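Local coordinates for prepilin-like protein (Thermus thermophilus, PDB 6QVF), which is a type IV pilin-like protein of natural competence that probably binds DNA as a receptor at the tip of a pilus, at residues S57-D62 and N84-L89; A72-Q77 and C155-G160. All coordinates share one frame; numbering follows the deposited sequence.

Interaction 1 (S57-D62 and N84-L89)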
loop_
_atom_site.group_PDB
_atom_site.type_symbol
_atom_site.label_atom_id
_atom_site.label_comp_id
_atom_site.label_asym_id
_atom_site.label_seq_id
_atom_site.Cartn_x
_atom_site.Cartn_y
_atom_site.Cartn_z
ATOM N N SER B 57 8.538 17.667 18.841
ATOM C CA SER B 57 9.423 17.036 17.906
ATOM C C SER B 57 8.672 15.877 17.272
ATOM O O SER B 57 8.129 15.009 17.983
ATOM C CB SER B 57 10.665 16.555 18.596
ATOM O OG SER B 57 11.590 15.926 17.702
ATOM N N PHE B 58 8.662 15.858 15.931
ATOM C CA PHE B 58 7.972 14.790 15.198
ATOM C C PHE B 58 8.976 13.806 14.597
ATOM O O PHE B 58 9.818 14.194 13.810
ATOM C CB PHE B 58 7.124 15.367 14.062
ATOM C CG PHE B 58 6.044 16.308 14.513
ATOM C CD1 PHE B 58 4.880 15.813 15.040
ATOM C CD2 PHE B 58 6.193 17.684 14.450
ATOM C CE1 PHE B 58 3.869 16.651 15.455
ATOM C CE2 PHE B 58 5.180 18.523 14.892
ATOM C CZ PHE B 58 4.027 17.999 15.398
ATOM N N TYR B 59 8.829 12.539 14.956
ATOM C CA TYR B 59 9.674 11.506 14.379
ATOM C C TYR B 59 9.451 11.410 12.861
ATOM O O TYR B 59 10.292 10.844 12.167
ATOM C CB TYR B 59 9.447 10.159 15.062
ATOM C CG TYR B 59 10.161 10.003 16.378
ATOM C CD1 TYR B 59 9.810 10.778 17.471
ATOM C CD2 TYR B 59 11.260 9.184 16.505
ATOM C CE1 TYR B 59 10.467 10.653 18.689
ATOM C CE2 TYR B 59 11.912 9.025 17.721
ATOM C CZ TYR B 59 11.542 9.796 18.810
ATOM O OH TYR B 59 12.206 9.690 20.007
ATOM N N PHE B 60 8.298 11.873 12.387
ATOM C CA PHE B 60 8.030 11.905 10.946
ATOM C C PHE B 60 9.248 12.484 10.213
ATOM O O PHE B 60 9.677 11.987 9.158
ATOM C CB PHE B 60 6.760 12.695 10.655
ATOM C CG PHE B 60 6.439 12.774 9.193
ATOM C CD1 PHE B 60 7.070 13.704 8.374
ATOM C CD2 PHE B 60 5.561 11.863 8.640
ATOM C CE1 PHE B 60 6.811 13.722 7.008
ATOM C CE2 PHE B 60 5.265 11.932 7.279
ATOM C CZ PHE B 60 5.896 12.842 6.480
ATOM N N VAL B 61 9.777 13.584 10.748
ATOM C CA VAL B 61 10.916 14.267 10.106
ATOM C C VAL B 61 12.133 13.351 10.043
ATOM O O VAL B 61 12.807 13.261 9.006
ATOM C CB VAL B 61 11.243 15.575 10.845
ATOM C CG1 VAL B 61 12.447 16.298 10.252
ATOM C CG2 VAL B 61 10.038 16.491 10.899
ATOM N N ASP B 62 12.447 12.688 11.157
ATOM C CA ASP B 62 13.577 11.804 11.232
ATOM C C ASP B 62 13.441 10.673 10.213
ATOM O O ASP B 62 14.375 10.397 9.459
ATOM C CB ASP B 62 13.776 11.259 12.640
ATOM C CG ASP B 62 13.937 12.415 13.609
ATOM O OD1 ASP B 62 15.039 12.983 13.644
ATOM O OD2 ASP B 62 12.921 12.789 14.246
ATOM N N ASN B 84 21.116 16.874 12.796
ATOM C CA ASN B 84 19.945 17.153 13.631
ATOM C C ASN B 84 18.798 16.200 13.285
ATOM O O ASN B 84 17.645 16.472 13.582
ATOM C CB ASN B 84 19.499 18.606 13.477
ATOM C CG ASN B 84 20.560 19.577 13.957
ATOM O OD1 ASN B 84 21.335 19.236 14.853
ATOM N ND2 ASN B 84 20.625 20.753 13.337
ATOM N N LEU B 85 19.132 15.066 12.670
ATOM C CA LEU B 85 18.232 13.905 12.538
ATOM C C LEU B 85 18.640 12.832 13.561
ATOM O O LEU B 85 19.837 12.563 13.816
ATOM C CB LEU B 85 18.293 13.371 11.109
ATOM C CG LEU B 85 18.001 14.337 9.979
ATOM C CD1 LEU B 85 18.358 13.666 8.675
ATOM C CD2 LEU B 85 16.547 14.782 9.984
ATOM N N ARG B 86 17.636 12.211 14.177
ATOM C CA ARG B 86 17.878 11.290 15.250
ATOM C C ARG B 86 18.705 10.103 14.763
ATOM O O ARG B 86 18.419 9.510 13.731
ATOM C CB ARG B 86 16.554 10.777 15.810
ATOM C CG ARG B 86 15.888 11.742 16.766
ATOM C CD ARG B 86 14.571 11.203 17.255
ATOM N NE ARG B 86 14.053 12.091 18.308
ATOM C CZ ARG B 86 13.187 13.087 18.143
ATOM N NH1 ARG B 86 12.707 13.394 16.941
ATOM N NH2 ARG B 86 12.811 13.786 19.202
ATOM N N PRO B 87 19.765 9.717 15.514
ATOM C CA PRO B 87 20.608 8.587 15.142
ATOM C C PRO B 87 19.917 7.298 15.588
ATOM O O PRO B 87 19.044 7.325 16.418
ATOM C CB PRO B 87 21.895 8.888 15.931
ATOM C CG PRO B 87 21.364 9.479 17.220
ATOM C CD PRO B 87 20.226 10.372 16.758
ATOM N N GLY B 88 20.278 6.157 15.009
ATOM C CA GLY B 88 19.803 4.914 15.589
ATOM C C GLY B 88 18.335 4.599 15.311
ATOM O O GLY B 88 17.741 3.807 16.014
ATOM N N LEU B 89 17.724 5.269 14.336
ATOM C CA LEU B 89 16.488 4.753 13.777
ATOM C C LEU B 89 16.832 3.609 12.832
ATOM O O LEU B 89 17.813 3.656 12.120
ATOM C CB LEU B 89 15.753 5.829 12.979
ATOM C CG LEU B 89 15.461 7.121 13.706
ATOM C CD1 LEU B 89 14.735 8.057 12.774
ATOM C CD2 LEU B 89 14.651 6.876 14.947
#

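Interaction 2 (A72-Q77 and C155-G160)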
loop_
_atom_site.group_PDB
_atom_site.type_symbol
_atom_site.label_atom_id
_atom_site.label_comp_id
_atom_site.label_asym_id
_atom_site.label_seq_id
_atom_site.Cartn_x
_atom_site.Cartn_y
_atom_site.Cartn_z
ATOM N N ALA B 72 19.921 15.795 3.756
ATOM C CA ALA B 72 19.778 17.025 4.527
ATOM C C ALA B 72 18.430 17.685 4.255
ATOM O O ALA B 72 18.035 17.887 3.114
ATOM C CB ALA B 72 20.908 17.975 4.230
ATOM N N PRO B 73 17.689 18.096 5.305
ATOM C CA PRO B 73 16.499 18.910 5.091
ATOM C C PRO B 73 16.895 20.325 4.634
ATOM O O PRO B 73 18.105 20.662 4.603
ATOM C CB PRO B 73 15.828 19.014 6.473
ATOM C CG PRO B 73 16.529 17.988 7.308
ATOM C CD PRO B 73 17.916 17.785 6.717
ATOM N N SER B 74 15.890 21.104 4.265
ATOM C CA SER B 74 16.041 22.525 3.941
ATOM C C SER B 74 16.435 23.270 5.214
ATOM O O SER B 74 16.274 22.769 6.317
ATOM C CB SER B 74 14.767 23.075 3.336
ATOM O OG SER B 74 13.741 23.216 4.303
ATOM N N PRO B 75 16.990 24.485 5.110
ATOM C CA PRO B 75 17.422 25.200 6.306
ATOM C C PRO B 75 16.301 25.483 7.326
ATOM O O PRO B 75 16.590 25.801 8.492
ATOM C CB PRO B 75 17.939 26.519 5.736
ATOM C CG PRO B 75 18.292 26.226 4.306
ATOM C CD PRO B 75 17.308 25.174 3.852
ATOM N N LYS B 76 15.039 25.422 6.899
ATOM C CA LYS B 76 13.890 25.683 7.795
ATOM C C LYS B 76 13.559 24.491 8.705
ATOM O O LYS B 76 12.743 24.577 9.612
ATOM C CB LYS B 76 12.616 25.875 6.970
ATOM C CG LYS B 76 12.559 27.128 6.117
ATOM C CD LYS B 76 11.557 28.126 6.617
ATOM C CE LYS B 76 12.185 29.213 7.451
ATOM N NZ LYS B 76 13.228 29.942 6.698
ATOM N N GLN B 77 14.103 23.322 8.407
ATOM C CA GLN B 77 13.769 22.136 9.204
ATOM C C GLN B 77 15.067 21.554 9.715
ATOM O O GLN B 77 15.983 21.282 8.918
ATOM C CB GLN B 77 13.097 21.010 8.410
ATOM C CG GLN B 77 11.637 21.262 8.153
ATOM C CD GLN B 77 11.014 20.018 7.591
ATOM O OE1 GLN B 77 11.273 19.695 6.438
ATOM N NE2 GLN B 77 10.147 19.395 8.397
ATOM N N CYS B 155 5.673 19.400 7.888
ATOM C CA CYS B 155 5.745 19.467 6.424
ATOM C C CYS B 155 6.936 20.310 6.009
ATOM O O CYS B 155 7.240 21.341 6.614
ATOM C CB CYS B 155 4.502 20.063 5.807
ATOM S SG CYS B 155 2.993 19.098 6.122
ATOM N N PRO B 156 7.631 19.907 4.941
ATOM C CA PRO B 156 8.728 20.707 4.411
ATOM C C PRO B 156 8.171 21.886 3.628
ATOM O O PRO B 156 7.039 21.866 3.159
ATOM C CB PRO B 156 9.454 19.743 3.497
ATOM C CG PRO B 156 8.347 18.859 2.981
ATOM C CD PRO B 156 7.377 18.690 4.146
ATOM N N PRO B 157 8.973 22.946 3.424
ATOM C CA PRO B 157 8.579 23.995 2.498
ATOM C C PRO B 157 8.606 23.423 1.090
ATOM O O PRO B 157 9.247 22.404 0.827
ATOM C CB PRO B 157 9.648 25.067 2.688
ATOM C CG PRO B 157 10.859 24.270 3.088
ATOM C CD PRO B 157 10.334 23.113 3.936
ATOM N N PRO B 158 7.930 24.074 0.129
ATOM C CA PRO B 158 8.041 23.651 -1.262
ATOM C C PRO B 158 9.511 23.494 -1.686
ATOM O O PRO B 158 10.325 24.349 -1.451
ATOM C CB PRO B 158 7.320 24.755 -2.044
ATOM C CG PRO B 158 6.413 25.406 -1.039
ATOM C CD PRO B 158 7.058 25.245 0.323
ATOM N N GLY B 159 9.834 22.349 -2.287
ATOM C CA GLY B 159 11.179 22.065 -2.721
ATOM C C GLY B 159 12.117 21.590 -1.623
ATOM O O GLY B 159 13.324 21.342 -1.877
ATOM N N GLY B 160 11.587 21.418 -0.411
ATOM C CA GLY B 160 12.399 21.056 0.747
ATOM C C GLY B 160 12.323 19.598 1.188
ATOM O O GLY B 160 12.775 19.241 2.291
HETATM O O HOH W 1 12.994 20.634 4.551
#

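Interaction 1 (S57-D62 and N84-L89)
Arg86 joins its loop to the junction of strand 55-58 and helix 59-66 by a salt bridge, a cation-pi stack and three further hydrogen bonds. Asp62 OD2 lies in the guanidinium plane, 2.8 Å from Arg86 NH1, but NH1 approaches it from above the carboxylate plane; the two flat groups are turned 73° apart. NH1 and NH2 together close end-on on Ser57 OG, each at 2.9 Å, and this hydroxyl also bonds Tyr41 O. One guanidinium face lies flat on the Tyr59 ring, with Arg86 CZ 4.0 Å from the ring centroid; Tyr59 OH itself is held by Glu33. Arginine suits the place: its flat charged end stacks while its edge donates to Asp62 and Ser57. With CG beside its backbone N (chi1 -57°), Asp62 turns OD1 to accept from Arg86 N at 2.8 Å in a nearly straight bond; OD1 is also salt-bridged to Arg78. A methionine in place of Arg86 would probably leave Asp62 OD2 without this charged mate and Ser57 OG without its twin donors. Leu89 CD1 packs closely on Asp62 CB, at 3.3 Å. This buried carboxylate, holding a loop arginine by backbone N and guanidinium, joins the loop before strand 92-97 to the first turn of helix 59-66.

Interaction 2 (A72-Q77 and C155-G160)
Gln77 faces Pro156 across two loops that meet through side-chain packing and one bridging water, without a direct hydrogen bond between them. From CB the chain runs extended through CG, chi2 -170°, carrying the amide over to the segment 155-160, where its CD comes 4.0 Å from Pro156 CA. There the amide divides its work. OE1 rests against the proline, 3.4 Å from Pro156 CA and alongside its CB, and accepts a hydrogen bond from the water at 2.7 Å. NE2 turns the other way and donates a hydrogen bond to Pro154 O, just before the segment. Glutamine suits this buried place because one flat group both donates and accepts, and its chain is long enough to reach from one loop to the other.

The water knits three groups: besides giving a hydrogen to Gln77 OE1, it donates to Gly160 O at 2.7 Å and accepts from Ser74 N at 2.9 Å, tying both loops at once. Ser74 OG lies against the ring of Pro157, 3.3 Å from Pro157 CG, while Ser74 CB packs on Gly160 CA at 4.0 Å. Glycine is apt at that position, since a CB would crowd Ser74 OG and clash with Pro157 CG. Each loop is shaped by a beta turn, type I from Ser74 to Gln77 and type II from Pro157 to Gly160, with Gly159 at positive phi.

The contact joins the loop that follows helix 59-66 to the loop after strand 131-139, which the Cys155-Cys140 disulfide fastens near the end of that strand; Pro73 and Gln77 also pack on Phe65 of helix 59-66, and Gln77 on Val61 as well.

How the interactions relate
Following the chain from the N terminus, strand 55-58 and helix 59-66 come first, then the long loop that leads to strand 92-97. Interaction 1 closes that loop locally, bringing 84-89 back to the start of the helix with 21 residues between. Segment 72-77 lies inside this closed loop, yet its partner 155-160 comes only after the four-stranded sheet, so interaction 2 spans 77 residues and crosses interaction 1 rather than nesting in it. Their centres are 14 Å apart and they touch directly: Val61 CG2 packs on Gln77 NE2, and Leu85 CD2 on Pro73 CG. Together they tie the loop to strand 55-58 and helix 59-66, and to the segment beyond strand 131-139.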